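Local coordinates for [4Fe-4S]-dependent U34-ARNt thiolase (Methanococcus maripaludis, PDB 6SCY), which probably transfers sulfur to uridine 34 of tRNA, using ATP and a [4Fe-4S] cluster, at residues R94-Y108 / M223-Y235. Sequence-based numbering, arbitrary orientation.
With SF4 (iron/sulfur cluster), chain E.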
loop_
_atom_site.group_PDB
_atom_site.type_symbol
_atom_site.label_atom_id
_atom_site.label_comp_id
_atom_site.label_asym_id
_atom_site.label_seq_id
_atom_site.Cartn_x
_atom_site.Cartn_y
_atom_site.Cartn_z
ATOM N N ARG A 94 -6.549 28.247 -18.967
ATOM C CA ARG A 94 -5.666 28.179 -17.795
ATOM C C ARG A 94 -5.617 29.582 -17.211
ATOM O O ARG A 94 -5.475 29.752 -15.999
ATOM C CB ARG A 94 -4.241 27.773 -18.205
ATOM C CG ARG A 94 -4.164 26.413 -18.912
ATOM C CD ARG A 94 -2.769 25.854 -18.830
ATOM N NE ARG A 94 -2.753 24.427 -19.164
ATOM C CZ ARG A 94 -2.982 23.447 -18.300
ATOM N NH1 ARG A 94 -3.250 23.723 -17.026
ATOM N NH2 ARG A 94 -2.942 22.189 -18.690
ATOM N N THR A 95 -5.746 30.588 -18.106
ATOM C CA THR A 95 -5.755 32.029 -17.848
ATOM C C THR A 95 -6.754 32.418 -16.766
ATOM O O THR A 95 -6.376 33.138 -15.847
ATOM C CB THR A 95 -5.987 32.810 -19.154
ATOM O OG1 THR A 95 -7.039 32.188 -19.907
ATOM C CG2 THR A 95 -4.728 32.899 -20.004
ATOM N N ASP A 96 -7.999 31.891 -16.836
ATOM C CA ASP A 96 -9.078 32.150 -15.871
ATOM C C ASP A 96 -8.753 31.660 -14.448
ATOM O O ASP A 96 -9.284 32.188 -13.471
ATOM C CB ASP A 96 -10.393 31.534 -16.376
ATOM C CG ASP A 96 -11.588 32.473 -16.368
ATOM O OD1 ASP A 96 -11.463 33.603 -16.895
ATOM O OD2 ASP A 96 -12.657 32.069 -15.856
ATOM N N GLY A 97 -7.867 30.677 -14.368
ATOM C CA GLY A 97 -7.392 30.040 -13.147
ATOM C C GLY A 97 -6.365 30.912 -12.470
ATOM O O GLY A 97 -6.488 31.209 -11.281
ATOM N N ILE A 98 -5.374 31.376 -13.257
ATOM C CA ILE A 98 -4.326 32.295 -12.811
ATOM C C ILE A 98 -4.969 33.648 -12.467
ATOM O O ILE A 98 -4.553 34.271 -11.494
ATOM C CB ILE A 98 -3.168 32.406 -13.847
ATOM C CG1 ILE A 98 -2.467 31.044 -14.036
ATOM C CG2 ILE A 98 -2.149 33.495 -13.467
ATOM C CD1 ILE A 98 -1.701 30.881 -15.339
ATOM N N ASP A 99 -6.021 34.062 -13.211
ATOM C CA ASP A 99 -6.751 35.310 -12.958
ATOM C C ASP A 99 -7.314 35.382 -11.535
ATOM O O ASP A 99 -7.188 36.426 -10.893
ATOM C CB ASP A 99 -7.857 35.541 -14.000
ATOM C CG ASP A 99 -7.376 36.085 -15.337
ATOM O OD1 ASP A 99 -6.537 37.020 -15.338
ATOM O OD2 ASP A 99 -7.855 35.593 -16.384
ATOM N N ALA A 100 -7.892 34.267 -11.034
ATOM C CA ALA A 100 -8.438 34.164 -9.677
ATOM C C ALA A 100 -7.317 34.218 -8.629
ATOM O O ALA A 100 -7.503 34.822 -7.565
ATOM C CB ALA A 100 -9.236 32.879 -9.529
ATOM N N ALA A 101 -6.149 33.612 -8.952
ATOM C CA ALA A 101 -4.962 33.586 -8.092
ATOM C C ALA A 101 -4.273 34.960 -8.013
ATOM O O ALA A 101 -3.750 35.315 -6.954
ATOM C CB ALA A 101 -3.981 32.528 -8.575
ATOM N N VAL A 102 -4.261 35.720 -9.132
ATOM C CA VAL A 102 -3.680 37.063 -9.222
ATOM C C VAL A 102 -4.568 38.039 -8.442
ATOM O O VAL A 102 -4.057 38.805 -7.621
ATOM C CB VAL A 102 -3.453 37.514 -10.688
ATOM C CG1 VAL A 102 -3.136 39.005 -10.779
ATOM C CG2 VAL A 102 -2.345 36.703 -11.342
ATOM N N LYS A 103 -5.897 37.972 -8.664
ATOM C CA LYS A 103 -6.892 38.834 -8.012
ATOM C C LYS A 103 -6.948 38.627 -6.480
ATOM O O LYS A 103 -7.321 39.566 -5.761
ATOM C CB LYS A 103 -8.275 38.717 -8.684
ATOM C CG LYS A 103 -8.325 39.541 -9.980
ATOM C CD LYS A 103 -9.700 39.639 -10.631
ATOM C CE LYS A 103 -9.680 40.656 -11.762
ATOM N NZ LYS A 103 -10.436 40.049 -12.996
ATOM N N PHE A 104 -6.531 37.426 -5.982
ATOM C CA PHE A 104 -6.423 37.118 -4.549
ATOM C C PHE A 104 -5.163 37.826 -4.028
ATOM O O PHE A 104 -5.226 38.510 -3.002
ATOM C CB PHE A 104 -6.339 35.591 -4.301
ATOM C CG PHE A 104 -6.009 35.155 -2.885
ATOM C CD1 PHE A 104 -7.016 34.908 -1.962
ATOM C CD2 PHE A 104 -4.690 34.949 -2.491
ATOM C CE1 PHE A 104 -6.708 34.494 -0.660
ATOM C CE2 PHE A 104 -4.387 34.561 -1.185
ATOM C CZ PHE A 104 -5.396 34.326 -0.282
ATOM N N CYS A 105 -4.028 37.666 -4.752
ATOM C CA CYS A 105 -2.728 38.263 -4.436
ATOM C C CYS A 105 -2.793 39.781 -4.357
ATOM O O CYS A 105 -2.028 40.391 -3.607
ATOM C CB CYS A 105 -1.664 37.803 -5.424
ATOM S SG CYS A 105 -0.907 36.215 -5.004
ATOM N N GLU A 106 -3.707 40.384 -5.133
ATOM C CA GLU A 106 -3.943 41.824 -5.151
ATOM C C GLU A 106 -4.750 42.217 -3.901
ATOM O O GLU A 106 -4.320 43.095 -3.142
ATOM C CB GLU A 106 -4.690 42.241 -6.432
ATOM C CG GLU A 106 -3.871 42.140 -7.708
ATOM C CD GLU A 106 -4.607 42.442 -9.003
ATOM O OE1 GLU A 106 -5.852 42.288 -9.058
ATOM O OE2 GLU A 106 -3.919 42.815 -9.978
ATOM N N GLU A 107 -5.893 41.527 -3.671
ATOM C CA GLU A 107 -6.802 41.752 -2.545
ATOM C C GLU A 107 -6.165 41.485 -1.167
ATOM O O GLU A 107 -6.567 42.113 -0.183
ATOM C CB GLU A 107 -8.071 40.906 -2.715
ATOM C CG GLU A 107 -9.308 41.539 -2.095
ATOM C CD GLU A 107 -10.559 40.681 -2.099
ATOM O OE1 GLU A 107 -11.108 40.430 -1.000
ATOM O OE2 GLU A 107 -11.000 40.269 -3.196
ATOM N N TYR A 108 -5.178 40.568 -1.099
ATOM C CA TYR A 108 -4.527 40.193 0.154
ATOM C C TYR A 108 -3.089 40.728 0.311
ATOM O O TYR A 108 -2.512 40.615 1.395
ATOM C CB TYR A 108 -4.600 38.674 0.348
ATOM C CG TYR A 108 -5.989 38.214 0.740
ATOM C CD1 TYR A 108 -6.952 37.942 -0.226
ATOM C CD2 TYR A 108 -6.355 38.097 2.076
ATOM C CE1 TYR A 108 -8.240 37.537 0.128
ATOM C CE2 TYR A 108 -7.639 37.697 2.443
ATOM C CZ TYR A 108 -8.578 37.410 1.464
ATOM O OH TYR A 108 -9.847 37.009 1.806
ATOM N N MET A 223 -16.084 29.181 3.932
ATOM C CA MET A 223 -16.207 30.030 5.122
ATOM C C MET A 223 -15.445 31.336 4.999
ATOM O O MET A 223 -15.885 32.345 5.557
ATOM C CB MET A 223 -15.771 29.289 6.386
ATOM C CG MET A 223 -16.680 28.137 6.754
ATOM S SD MET A 223 -16.165 27.240 8.246
ATOM C CE MET A 223 -14.452 27.193 7.993
ATOM N N LEU A 224 -14.300 31.322 4.286
ATOM C CA LEU A 224 -13.464 32.511 4.094
ATOM C C LEU A 224 -13.903 33.331 2.881
ATOM O O LEU A 224 -13.389 34.433 2.666
ATOM C CB LEU A 224 -11.975 32.135 3.994
ATOM C CG LEU A 224 -11.338 31.458 5.219
ATOM C CD1 LEU A 224 -10.043 30.776 4.839
ATOM C CD2 LEU A 224 -11.145 32.428 6.373
ATOM N N GLU A 225 -14.874 32.801 2.107
ATOM C CA GLU A 225 -15.445 33.402 0.894
ATOM C C GLU A 225 -14.377 33.665 -0.189
ATOM O O GLU A 225 -14.415 34.690 -0.882
ATOM C CB GLU A 225 -16.286 34.660 1.211
ATOM C CG GLU A 225 -17.565 34.371 1.978
ATOM C CD GLU A 225 -18.492 35.564 2.105
ATOM O OE1 GLU A 225 -18.473 36.215 3.175
ATOM O OE2 GLU A 225 -19.235 35.851 1.139
ATOM N N LEU A 226 -13.435 32.713 -0.339
ATOM C CA LEU A 226 -12.359 32.800 -1.325
ATOM C C LEU A 226 -12.909 32.580 -2.728
ATOM O O LEU A 226 -13.659 31.626 -2.961
ATOM C CB LEU A 226 -11.204 31.811 -1.029
ATOM C CG LEU A 226 -10.469 31.903 0.324
ATOM C CD1 LEU A 226 -9.381 30.861 0.413
ATOM C CD2 LEU A 226 -9.855 33.277 0.553
ATOM N N LYS A 227 -12.560 33.490 -3.649
ATOM C CA LYS A 227 -12.982 33.446 -5.049
ATOM C C LYS A 227 -12.005 32.576 -5.879
ATOM O O LYS A 227 -11.214 33.096 -6.675
ATOM C CB LYS A 227 -13.122 34.870 -5.630
ATOM C CG LYS A 227 -14.206 35.724 -4.974
ATOM C CD LYS A 227 -13.613 36.761 -4.021
ATOM C CE LYS A 227 -14.683 37.638 -3.414
ATOM N NZ LYS A 227 -14.113 38.696 -2.538
ATOM N N TYR A 228 -12.054 31.245 -5.662
ATOM C CA TYR A 228 -11.194 30.277 -6.346
ATOM C C TYR A 228 -11.758 29.828 -7.689
ATOM O O TYR A 228 -12.979 29.773 -7.856
ATOM C CB TYR A 228 -10.873 29.062 -5.444
ATOM C CG TYR A 228 -12.064 28.201 -5.079
ATOM C CD1 TYR A 228 -12.487 27.169 -5.917
ATOM C CD2 TYR A 228 -12.736 28.379 -3.876
ATOM C CE1 TYR A 228 -13.599 26.392 -5.600
ATOM C CE2 TYR A 228 -13.819 27.576 -3.527
ATOM C CZ TYR A 228 -14.253 26.587 -4.397
ATOM O OH TYR A 228 -15.331 25.805 -4.068
ATOM N N HIS A 229 -10.867 29.470 -8.628
ATOM C CA HIS A 229 -11.240 28.995 -9.959
ATOM C C HIS A 229 -11.110 27.477 -10.065
ATOM O O HIS A 229 -10.195 26.889 -9.485
ATOM C CB HIS A 229 -10.405 29.692 -11.041
ATOM C CG HIS A 229 -10.877 29.426 -12.437
ATOM N ND1 HIS A 229 -10.343 28.400 -13.194
ATOM C CD2 HIS A 229 -11.832 30.052 -13.162
ATOM C CE1 HIS A 229 -10.977 28.438 -14.353
ATOM N NE2 HIS A 229 -11.888 29.411 -14.377
ATOM N N LYS A 230 -12.031 26.858 -10.827
ATOM C CA LYS A 230 -12.121 25.413 -11.084
ATOM C C LYS A 230 -10.833 24.832 -11.705
ATOM O O LYS A 230 -10.372 23.770 -11.278
ATOM C CB LYS A 230 -13.361 25.087 -11.959
ATOM C CG LYS A 230 -14.686 25.717 -11.485
ATOM C CD LYS A 230 -15.200 25.131 -10.164
ATOM C CE LYS A 230 -16.106 26.085 -9.425
ATOM N NZ LYS A 230 -16.561 25.518 -8.127
ATOM N N SER A 231 -10.241 25.568 -12.677
ATOM C CA SER A 231 -9.010 25.264 -13.428
ATOM C C SER A 231 -8.956 23.806 -13.994
ATOM O O SER A 231 -8.135 22.995 -13.543
ATOM C CB SER A 231 -7.754 25.621 -12.624
ATOM O OG SER A 231 -7.818 25.303 -11.242
ATOM N N PRO A 232 -9.803 23.467 -15.005
ATOM C CA PRO A 232 -9.753 22.107 -15.575
ATOM C C PRO A 232 -8.744 21.969 -16.720
ATOM O O PRO A 232 -8.486 22.940 -17.438
ATOM C CB PRO A 232 -11.191 21.871 -16.045
ATOM C CG PRO A 232 -11.765 23.251 -16.276
ATOM C CD PRO A 232 -10.842 24.283 -15.670
ATOM N N CYS A 233 -8.176 20.761 -16.896
ATOM C CA CYS A 233 -7.177 20.525 -17.937
ATOM C C CYS A 233 -7.772 20.011 -19.263
ATOM O O CYS A 233 -8.365 18.926 -19.282
ATOM C CB CYS A 233 -6.065 19.616 -17.427
ATOM S SG CYS A 233 -4.620 19.540 -18.517
ATOM N N PRO A 234 -7.596 20.761 -20.387
ATOM C CA PRO A 234 -8.144 20.295 -21.674
ATOM C C PRO A 234 -7.265 19.289 -22.426
ATOM O O PRO A 234 -7.703 18.777 -23.458
ATOM C CB PRO A 234 -8.344 21.591 -22.477
ATOM C CG PRO A 234 -7.587 22.662 -21.744
ATOM C CD PRO A 234 -6.914 22.062 -20.545
ATOM N N TYR A 235 -6.045 18.996 -21.917
ATOM C CA TYR A 235 -5.119 18.068 -22.574
ATOM C C TYR A 235 -4.635 16.907 -21.680
ATOM O O TYR A 235 -3.759 16.148 -22.110
ATOM C CB TYR A 235 -3.931 18.831 -23.192
ATOM C CG TYR A 235 -4.188 19.297 -24.612
ATOM C CD1 TYR A 235 -3.801 18.522 -25.702
ATOM C CD2 TYR A 235 -4.831 20.506 -24.865
ATOM C CE1 TYR A 235 -4.050 18.936 -27.010
ATOM C CE2 TYR A 235 -5.088 20.929 -26.170
ATOM C CZ TYR A 235 -4.691 20.142 -27.240
ATOM O OH TYR A 235 -4.931 20.564 -28.525
HETATM FE FE1 SF4 E . -1.367 17.068 -16.317
HETATM FE FE2 SF4 E . -0.036 19.453 -16.646
HETATM FE FE3 SF4 E . -1.883 19.189 -14.633
HETATM FE FE4 SF4 E . -2.716 19.274 -17.251
HETATM S S1 SF4 E . -1.676 20.958 -16.079
HETATM S S2 SF4 E . -3.435 17.811 -15.635
HETATM S S3 SF4 E . -0.992 18.168 -18.299
HETATM S S4 SF4 E . 0.104 18.050 -14.837
#
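H229 lies against the first turn of helix 95-108, and its ring carries the packed middle of the contact. The evidence is its position: one face sits over the backbone of D96 and G97, with D96 O 3.2 Å above the ring plane and G97 N on the same face, both displaced toward the rim. The chi1 of H229, -171°, sets CG opposite the backbone N and sends the ring to the helix. G97 has no side chain, and its CA comes within 3.4 Å of H229 ND1. The D96 carboxylate stands nearly upright to the imidazole, the planes 83° apart, with OD2 3.1 Å from H229 NE2. Replacing H229 with an alanine would probably open a gap over the D96-G97 backbone and leave the D96 carboxylate without its imidazole neighbour. One turn on, A100 CB packs against K227 O (3.5 Å) and the CB of H229. Farther along the helix, L226 CD2 meets the edge of the F104 ring at CE1 (3.6 Å); F104 also touches A66 and Y67 of helix 60-75.

The solvent side is looser. E107 and K227, both exposed, cross at about a right angle, and their salt bridge is long, OE2 to NZ 3.5 Å.

At the N-terminal end of segment 94-108, the extended side chain of R94 (CG to NE) reaches the iron-sulfur cluster. R94 NH2 lies 3.1 Å from C233 SG and also close to cluster sulfur S1, while NH1 forms a salt bridge with E88. C233 SG binds FE4 at 2.3 Å; C142 and C145 are the other cysteines binding the cluster. The loop that follows helix 214-223 thus runs along helix 95-108 of the PP-loop (HUP) parallel α/β fold and brings C233 to the three-cysteine [4Fe-4S] site.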